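Local coordinates for protein polyketide synthase PksJ (Bacillus subtilis subsp. subtilis, PDB 4J1Q) that catalyses stereoselective, NADPH-dependent reduction of keto groups on intermediates of the bacillaene polyketide assembly line, at residues 260-263 against 268-271; 316-321 against 355-360; 328-333 against 363-368. All blocks are in the same frame, centred on the assembly; numbering follows the deposited sequence.

Contact 1: residues 260-263 against 268-271. With NDP (NADPH dihydro-nicotinamide-adenine-dinucleotide phosphate), chain B.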
# COMPACT_ATOMS: atom_id res chain seq x y z
N ARG A 260 5.55 -23.52 -2.81
CA ARG A 260 6.38 -23.37 -3.98
C ARG A 260 7.65 -22.54 -3.80
O ARG A 260 8.42 -22.39 -4.75
CB ARG A 260 5.57 -22.91 -5.20
CG ARG A 260 6.42 -22.57 -6.41
CD ARG A 260 7.22 -23.77 -6.92
NE ARG A 260 8.01 -23.46 -8.11
CZ ARG A 260 8.65 -24.37 -8.84
NH1 ARG A 260 8.65 -25.65 -8.48
NH2 ARG A 260 9.32 -23.99 -9.93
N GLU A 261 7.93 -22.07 -2.60
CA GLU A 261 9.30 -21.64 -2.35
C GLU A 261 9.84 -20.78 -3.53
O GLU A 261 10.78 -21.19 -4.20
CB GLU A 261 10.19 -22.86 -2.19
CG GLU A 261 11.19 -22.76 -1.06
CD GLU A 261 12.16 -23.95 -1.01
OE1 GLU A 261 13.30 -23.81 -1.52
OE2 GLU A 261 11.82 -24.98 -0.38
N ALA A 262 9.23 -19.62 -3.77
CA ALA A 262 9.66 -18.70 -4.83
C ALA A 262 9.80 -17.28 -4.30
O ALA A 262 9.10 -16.89 -3.36
CB ALA A 262 8.69 -18.73 -6.00
N ASP A 263 10.69 -16.50 -4.91
CA ASP A 263 10.91 -15.09 -4.55
C ASP A 263 10.14 -14.15 -5.48
O ASP A 263 10.50 -14.02 -6.65
CB ASP A 263 12.39 -14.75 -4.63
CG ASP A 263 12.73 -13.36 -4.10
OD1 ASP A 263 11.87 -12.44 -4.18
OD2 ASP A 263 13.87 -13.18 -3.60
N HIS A 268 11.29 -14.20 -13.00
CA HIS A 268 11.33 -15.52 -13.62
C HIS A 268 10.80 -16.60 -12.72
O HIS A 268 10.10 -17.51 -13.17
CB HIS A 268 12.75 -15.83 -14.05
CG HIS A 268 13.34 -14.80 -14.98
ND1 HIS A 268 12.65 -14.30 -16.02
CD2 HIS A 268 14.60 -14.19 -15.00
CE1 HIS A 268 13.44 -13.45 -16.71
NE2 HIS A 268 14.62 -13.36 -16.07
N ALA A 269 11.13 -16.50 -11.43
CA ALA A 269 10.57 -17.41 -10.44
C ALA A 269 9.06 -17.29 -10.41
O ALA A 269 8.35 -18.31 -10.43
CB ALA A 269 11.17 -17.12 -9.06
N VAL A 270 8.56 -16.06 -10.43
CA VAL A 270 7.11 -15.85 -10.49
C VAL A 270 6.50 -16.52 -11.73
O VAL A 270 5.46 -17.17 -11.64
CB VAL A 270 6.74 -14.36 -10.45
CG1 VAL A 270 5.21 -14.21 -10.42
CG2 VAL A 270 7.37 -13.67 -9.25
N ARG A 271 7.16 -16.34 -12.88
CA ARG A 271 6.67 -16.92 -14.14
C ARG A 271 6.53 -18.42 -14.01
O ARG A 271 5.49 -18.98 -14.34
CB ARG A 271 7.65 -16.63 -15.28
CG ARG A 271 7.83 -15.16 -15.59
CD ARG A 271 8.75 -14.99 -16.79
NE ARG A 271 8.92 -13.59 -17.14
CZ ARG A 271 8.10 -12.91 -17.94
NH1 ARG A 271 8.34 -11.63 -18.21
NH2 ARG A 271 7.03 -13.50 -18.47
PA NDP B . 5.00 -12.42 8.11
O1A NDP B . 6.39 -11.77 8.05
O2A NDP B . 4.65 -13.52 9.07
O5B NDP B . 4.58 -12.87 6.64
C5B NDP B . 5.26 -12.34 5.49
C4B NDP B . 5.68 -13.56 4.68
O4B NDP B . 6.17 -13.10 3.41
C3B NDP B . 6.86 -14.25 5.33
O3B NDP B . 6.40 -15.62 5.54
C2B NDP B . 7.99 -14.21 4.30
O2B NDP B . 8.59 -15.53 4.15
C1B NDP B . 7.27 -13.89 3.00
N9A NDP B . 8.19 -13.07 2.16
C8A NDP B . 8.95 -11.99 2.56
N7A NDP B . 9.64 -11.52 1.45
C5A NDP B . 9.26 -12.29 0.34
C6A NDP B . 9.61 -12.29 -1.01
N6A NDP B . 10.54 -11.42 -1.52
N1A NDP B . 9.04 -13.20 -1.85
C2A NDP B . 8.17 -14.12 -1.38
N3A NDP B . 7.84 -14.16 -0.07
C4A NDP B . 8.34 -13.23 0.81
O3 NDP B . 3.95 -11.22 8.29
PN NDP B . 2.37 -11.50 8.33
O1N NDP B . 1.96 -10.99 9.71
O2N NDP B . 2.04 -12.87 7.78
O5D NDP B . 1.84 -10.42 7.24
C5D NDP B . 1.18 -10.79 6.03
C4D NDP B . 1.02 -9.52 5.17
O4D NDP B . 0.03 -8.66 5.79
C3D NDP B . 2.32 -8.71 5.14
O3D NDP B . 2.56 -8.19 3.81
C2D NDP B . 2.09 -7.61 6.12
O2D NDP B . 2.79 -6.44 5.69
C1D NDP B . 0.56 -7.40 6.13
N1N NDP B . 0.09 -6.97 7.46
C2N NDP B . 0.18 -7.79 8.55
C3N NDP B . -0.22 -7.35 9.83
C7N NDP B . -0.12 -8.29 11.03
O7N NDP B . -0.77 -8.02 12.05
N7N NDP B . 0.73 -9.35 11.02
C4N NDP B . -0.68 -6.02 10.01
C5N NDP B . -0.74 -5.19 8.87
C6N NDP B . -0.34 -5.70 7.61
P2B NDP B . 10.13 -15.70 3.66
O1X NDP B . 10.89 -14.76 4.61
O2X NDP B . 10.27 -17.21 3.84
O3X NDP B . 10.18 -15.25 2.21
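The adenine end of the NADPH site in this Rossmann-type ketoreductase domain is built partly by the loop that leaves strand 256-259, and here Ala-262 and Asp-263 of that loop rest against Ala-269 and Val-270 at the start of helix 267-280. Asp-263 does the polar work. With its CG swung anti to the backbone N (chi1 -172°), the carboxylate reaches the base, and OD1 accepts a hydrogen bond from the exocyclic amino group NDP N6A at 3.1 Å with an N-H...O angle of 149°, a moderately bent bond. The same OD1 takes the backbone N-H of Ser-265, so one oxygen is gripped by two donors, and the bond to Ser-265 N, in the turn before the helix, helps fix the carboxylate's position beside the adenine. An acidic side chain suits this place because the adenine amino group acts as a hydrogen-bond donor, its nitrogen lone pair being drawn into the ring. Next to it on the base edge, the carbonyl Ala-262 O lies 3.5 Å from NDP C2A, so backbone and side chain together line that edge, while Ala-262 N is tied to Thr-234 OG1.

Away from the cofactor the contact is apolar and thin. Alanine at both 262 and 269 lets loop and helix come close, with CA atoms 5.8 Å apart, and the methyl of Ala-262 faces that of Ala-269, CB to CB 4.3 Å. The loop backbone also touches the helix through a carbonyl: Asp-263 O meets two methyl groups, 4.0 Å from Ala-269 CB and 4.1 Å from Val-270 CG2.

Contact 2: residues 316-321 against 355-360; sequences SGLLHV and NSFMDA
The apolar contacts come from one leucine, Leu-318 of helix 304-324, which splays its two methyls over neighbouring residues of helix 349-370. CD1 goes to Met-358: it lies 3.4 Å from Met-358 CG and 3.5 Å from Met-358 SD, against the flank of the chain. Met-358 CG lies beside the backbone N (chi1 -68°), which brings CG and SD up to the leucine, and the bend at chi3 (-54°) places CE beyond them. The other methyl, Leu-318 CD2, meets Phe-357 at the edge of the ring, near its plane, 4.2 Å from CE2. A branched leucine suits the place, since one residue can serve both partners, and methionine probably suits its own because an unbranched chain can present both CG and SD to one methyl. The backbones stay well apart, Leu-318 CA to Met-358 CA being 7.7 Å, so the side chains alone fill the interface.

Polar groups of the same helices turn to other partners. Asn-355 OD1 bonds to Lys-314 NZ, which also binds the cofactor, and the carboxylate of Asp-359 is satisfied by Ser-337, Ser-380 and Asn-382.

Leu-318 also touches Phe-335, and Met-358 touches Ser-337, both on strand 332-338. The nearest atoms of the bound NADPH lie about 6 Å from the Met-358 side chain. Two helices flanking one side of the parallel strands are typical of the Rossmann fold.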
# COMPACT_ATOMS: atom_id res chain seq x y z
N SER A 316 7.80 -4.36 -6.75
CA SER A 316 8.15 -5.19 -7.88
C SER A 316 7.51 -6.56 -7.81
O SER A 316 7.03 -7.10 -8.83
CB SER A 316 9.67 -5.35 -8.00
OG SER A 316 10.23 -4.18 -8.53
N GLY A 317 7.53 -7.14 -6.61
CA GLY A 317 6.95 -8.46 -6.41
C GLY A 317 5.52 -8.48 -6.88
O GLY A 317 5.10 -9.41 -7.56
N LEU A 318 4.78 -7.42 -6.55
CA LEU A 318 3.37 -7.33 -6.86
C LEU A 318 3.15 -7.14 -8.35
O LEU A 318 2.34 -7.82 -8.95
CB LEU A 318 2.73 -6.18 -6.09
CG LEU A 318 1.23 -5.98 -6.32
CD1 LEU A 318 0.58 -5.35 -5.12
CD2 LEU A 318 1.07 -5.04 -7.48
N LEU A 319 3.90 -6.23 -8.96
CA LEU A 319 3.84 -6.05 -10.39
C LEU A 319 4.06 -7.40 -11.06
O LEU A 319 3.25 -7.81 -11.87
CB LEU A 319 4.87 -5.02 -10.85
CG LEU A 319 5.00 -4.62 -12.34
CD1 LEU A 319 5.66 -3.25 -12.48
CD2 LEU A 319 5.82 -5.64 -13.13
N HIS A 320 5.16 -8.07 -10.70
CA HIS A 320 5.54 -9.35 -11.32
C HIS A 320 4.44 -10.36 -11.26
O HIS A 320 4.19 -11.06 -12.23
CB HIS A 320 6.79 -9.94 -10.67
CG HIS A 320 8.03 -9.12 -10.89
ND1 HIS A 320 9.12 -9.24 -10.10
CD2 HIS A 320 8.33 -8.14 -11.84
CE1 HIS A 320 10.06 -8.36 -10.50
NE2 HIS A 320 9.58 -7.68 -11.56
N VAL A 321 3.83 -10.51 -10.08
CA VAL A 321 2.65 -11.37 -9.92
C VAL A 321 1.51 -10.94 -10.84
O VAL A 321 1.00 -11.73 -11.63
CB VAL A 321 2.16 -11.39 -8.47
CG1 VAL A 321 0.88 -12.19 -8.35
CG2 VAL A 321 3.24 -11.95 -7.55
N ASN A 355 3.48 -0.25 0.93
CA ASN A 355 2.08 -0.54 1.13
C ASN A 355 1.20 0.46 0.40
O ASN A 355 0.17 0.07 -0.17
CB ASN A 355 1.74 -0.60 2.64
CG ASN A 355 2.09 -1.96 3.25
OD1 ASN A 355 1.59 -3.00 2.81
ND2 ASN A 355 3.00 -1.97 4.22
N SER A 356 1.60 1.74 0.39
CA SER A 356 0.86 2.76 -0.39
C SER A 356 0.86 2.48 -1.88
O SER A 356 -0.06 2.89 -2.57
CB SER A 356 1.45 4.16 -0.21
OG SER A 356 1.33 4.60 1.11
N PHE A 357 1.98 1.97 -2.40
CA PHE A 357 2.02 1.57 -3.81
C PHE A 357 0.96 0.52 -4.11
O PHE A 357 0.31 0.59 -5.17
CB PHE A 357 3.41 1.03 -4.19
CG PHE A 357 3.46 0.40 -5.56
CD1 PHE A 357 3.94 1.12 -6.65
CD2 PHE A 357 3.13 -0.93 -5.75
CE1 PHE A 357 4.09 0.52 -7.89
CE2 PHE A 357 3.27 -1.52 -6.98
CZ PHE A 357 3.70 -0.80 -8.05
N MET A 358 0.76 -0.43 -3.19
CA MET A 358 -0.22 -1.50 -3.42
C MET A 358 -1.62 -0.94 -3.47
O MET A 358 -2.37 -1.24 -4.40
CB MET A 358 -0.12 -2.59 -2.33
CG MET A 358 1.18 -3.37 -2.41
SD MET A 358 1.07 -4.98 -1.63
CE MET A 358 0.49 -4.62 0.03
N ASP A 359 -1.93 -0.08 -2.49
CA ASP A 359 -3.20 0.70 -2.51
C ASP A 359 -3.42 1.40 -3.85
O ASP A 359 -4.48 1.27 -4.44
CB ASP A 359 -3.23 1.74 -1.39
CG ASP A 359 -2.99 1.11 -0.01
OD1 ASP A 359 -3.12 -0.15 0.12
OD2 ASP A 359 -2.65 1.88 0.94
N ALA A 360 -2.41 2.11 -4.33
CA ALA A 360 -2.50 2.82 -5.62
C ALA A 360 -2.66 1.83 -6.76
O ALA A 360 -3.38 2.08 -7.71
CB ALA A 360 -1.28 3.71 -5.87

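Contact 3: residues 328-333 against 363-368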
# COMPACT_ATOMS: atom_id res chain seq x y z
N PHE A 328 -5.30 -15.14 -16.36
CA PHE A 328 -6.09 -16.07 -15.56
C PHE A 328 -7.45 -15.50 -15.23
O PHE A 328 -7.57 -14.31 -14.96
CB PHE A 328 -5.36 -16.41 -14.27
CG PHE A 328 -4.12 -17.23 -14.47
CD1 PHE A 328 -4.13 -18.59 -14.22
CD2 PHE A 328 -2.92 -16.62 -14.83
CE1 PHE A 328 -2.97 -19.34 -14.33
CE2 PHE A 328 -1.76 -17.36 -14.94
CZ PHE A 328 -1.79 -18.73 -14.70
N PRO A 329 -8.48 -16.35 -15.23
CA PRO A 329 -9.84 -15.92 -14.96
C PRO A 329 -10.13 -15.83 -13.46
O PRO A 329 -10.96 -16.59 -12.95
CB PRO A 329 -10.69 -17.03 -15.60
CG PRO A 329 -9.84 -18.25 -15.47
CD PRO A 329 -8.42 -17.78 -15.62
N LEU A 330 -9.47 -14.89 -12.78
CA LEU A 330 -9.52 -14.80 -11.32
C LEU A 330 -10.88 -14.33 -10.81
O LEU A 330 -11.50 -13.47 -11.41
CB LEU A 330 -8.44 -13.83 -10.80
CG LEU A 330 -6.98 -14.16 -11.09
CD1 LEU A 330 -6.08 -12.99 -10.71
CD2 LEU A 330 -6.56 -15.41 -10.33
N ASP A 331 -11.28 -14.84 -9.64
CA ASP A 331 -12.40 -14.26 -8.90
C ASP A 331 -11.95 -13.00 -8.12
O ASP A 331 -12.75 -12.08 -7.92
CB ASP A 331 -13.01 -15.30 -7.94
CG ASP A 331 -13.41 -16.62 -8.65
OD1 ASP A 331 -13.65 -16.62 -9.88
OD2 ASP A 331 -13.48 -17.67 -7.94
N PHE A 332 -10.68 -12.95 -7.73
CA PHE A 332 -10.15 -11.82 -6.97
C PHE A 332 -8.61 -11.73 -7.02
O PHE A 332 -7.92 -12.71 -7.32
CB PHE A 332 -10.63 -11.86 -5.51
CG PHE A 332 -10.28 -13.14 -4.78
CD1 PHE A 332 -8.96 -13.42 -4.43
CD2 PHE A 332 -11.28 -14.04 -4.41
CE1 PHE A 332 -8.65 -14.59 -3.75
CE2 PHE A 332 -10.98 -15.21 -3.74
CZ PHE A 332 -9.66 -15.48 -3.41
N PHE A 333 -8.10 -10.52 -6.78
CA PHE A 333 -6.69 -10.32 -6.51
C PHE A 333 -6.63 -9.32 -5.35
O PHE A 333 -6.99 -8.16 -5.51
CB PHE A 333 -6.00 -9.74 -7.76
CG PHE A 333 -4.50 -9.89 -7.77
CD1 PHE A 333 -3.76 -9.94 -6.60
CD2 PHE A 333 -3.81 -9.82 -8.98
CE1 PHE A 333 -2.36 -9.98 -6.62
CE2 PHE A 333 -2.41 -9.87 -9.02
CZ PHE A 333 -1.68 -9.91 -7.83
N GLU A 363 -6.44 0.50 -7.61
CA GLU A 363 -7.22 1.30 -8.54
C GLU A 363 -6.71 1.15 -9.97
O GLU A 363 -7.49 1.06 -10.91
CB GLU A 363 -7.24 2.79 -8.14
CG GLU A 363 -8.29 3.61 -8.88
CD GLU A 363 -9.73 3.32 -8.42
OE1 GLU A 363 -10.20 3.99 -7.48
OE2 GLU A 363 -10.40 2.45 -9.03
N TYR A 364 -5.39 1.12 -10.11
CA TYR A 364 -4.78 0.99 -11.43
C TYR A 364 -5.14 -0.34 -12.09
O TYR A 364 -5.39 -0.39 -13.30
CB TYR A 364 -3.28 1.17 -11.32
CG TYR A 364 -2.50 0.56 -12.45
CD1 TYR A 364 -2.41 1.19 -13.69
CD2 TYR A 364 -1.81 -0.62 -12.26
CE1 TYR A 364 -1.68 0.64 -14.72
CE2 TYR A 364 -1.08 -1.19 -13.29
CZ TYR A 364 -1.01 -0.56 -14.51
OH TYR A 364 -0.23 -1.14 -15.49
N ARG A 365 -5.21 -1.41 -11.31
CA ARG A 365 -5.63 -2.70 -11.85
C ARG A 365 -7.10 -2.70 -12.29
O ARG A 365 -7.43 -3.24 -13.34
CB ARG A 365 -5.33 -3.85 -10.89
CG ARG A 365 -4.93 -5.13 -11.61
CD ARG A 365 -4.62 -6.26 -10.65
NE ARG A 365 -5.78 -7.12 -10.44
CZ ARG A 365 -6.11 -8.15 -11.21
NH1 ARG A 365 -5.36 -8.50 -12.24
NH2 ARG A 365 -7.21 -8.83 -10.93
N ARG A 366 -7.97 -2.06 -11.51
CA ARG A 366 -9.40 -2.01 -11.85
C ARG A 366 -9.62 -1.37 -13.21
O ARG A 366 -10.43 -1.83 -14.00
CB ARG A 366 -10.21 -1.27 -10.79
CG ARG A 366 -10.12 -1.88 -9.41
CD ARG A 366 -11.41 -1.71 -8.65
NE ARG A 366 -11.55 -2.77 -7.64
CZ ARG A 366 -12.41 -2.72 -6.62
NH1 ARG A 366 -13.23 -1.70 -6.49
NH2 ARG A 366 -12.44 -3.70 -5.72
N SER A 367 -8.90 -0.29 -13.47
CA SER A 367 -8.99 0.43 -14.73
C SER A 367 -8.60 -0.50 -15.86
O SER A 367 -9.24 -0.54 -16.91
CB SER A 367 -8.06 1.66 -14.68
OG SER A 367 -7.90 2.28 -15.94
N LEU A 368 -7.56 -1.29 -15.62
CA LEU A 368 -7.09 -2.24 -16.59
C LEU A 368 -8.16 -3.29 -16.88
O LEU A 368 -8.35 -3.69 -18.02
CB LEU A 368 -5.82 -2.92 -16.10
CG LEU A 368 -4.53 -2.19 -16.46
CD1 LEU A 368 -3.34 -2.85 -15.76
CD2 LEU A 368 -4.35 -2.19 -17.98
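Phe-333, on strand 332-338, and Arg-365, on helix 349-370, make the close part of this contact: the flat guanidinium is laid against the benzyl group. Phe-333 CD2 stands over the centre of the guanidinium, 3.6 Å from Arg-365 CZ, and Phe-333 CB lies over a face of the group, 3.5 Å from Arg-365 NH2. The two planes are 55° apart, so this is no parallel stack; a corner of the benzyl group presses on the flat cation. The arginine reaches it by a bend in its chain (chi3 95°), across a backbone separation of 9.4 Å between Phe-333 CA and Arg-365 CA. Phenylalanine fits the spot because its ring also packs on Ile-287 and Val-321 and meets Phe-335 edge to face, as part of the apolar layer between strands and helices.

The contact slackens toward Leu-330, whose CD1 comes no nearer than 4.3 Å to Arg-365 NH2 and merely brushes it. On the helix, Glu-363 and Ser-367 face solvent, where their polar ends are at home, and the partly exposed Arg-366 is paired with Asp-426.

The guanidinium is buried, yet each nitrogen has an acceptor: NE bonds to Thr-378 OG1, NH2 to Phe-375 O, and NH1 forms a salt bridge with Asp-322. Its face can therefore lie on carbon while its rim is met by polar partners. Such a network probably keeps the arginine charged, and it ties helix 349-370 to helix 304-324 and, through Thr-378, to strand 377-383.

Overall arrangement
Contacts 2 and 3 are buried and share helix 349-370, contact 2 nearer the centre of the chain, whereas contact 1 is only partly buried and lies about 22 Å from that centre, beside the adenine. Their chemistry follows: contact 2 is purely hydrocarbon and sulfur, contact 3 sets a buried guanidinium face against a benzyl group, and contact 1 combines methyl packing with a carboxylate bonded to adenine. The three form a chain of touches. Val-270 CG1 of contact 1 packs 3.8 Å from His-320 O of contact 2, and Val-321 CG1 of contact 2 meets Phe-333 CZ of contact 3 at 3.5 Å. Helix 304-324 is thus the middle member, while contacts 1 and 3 stay about 7 Å apart at their nearest atoms.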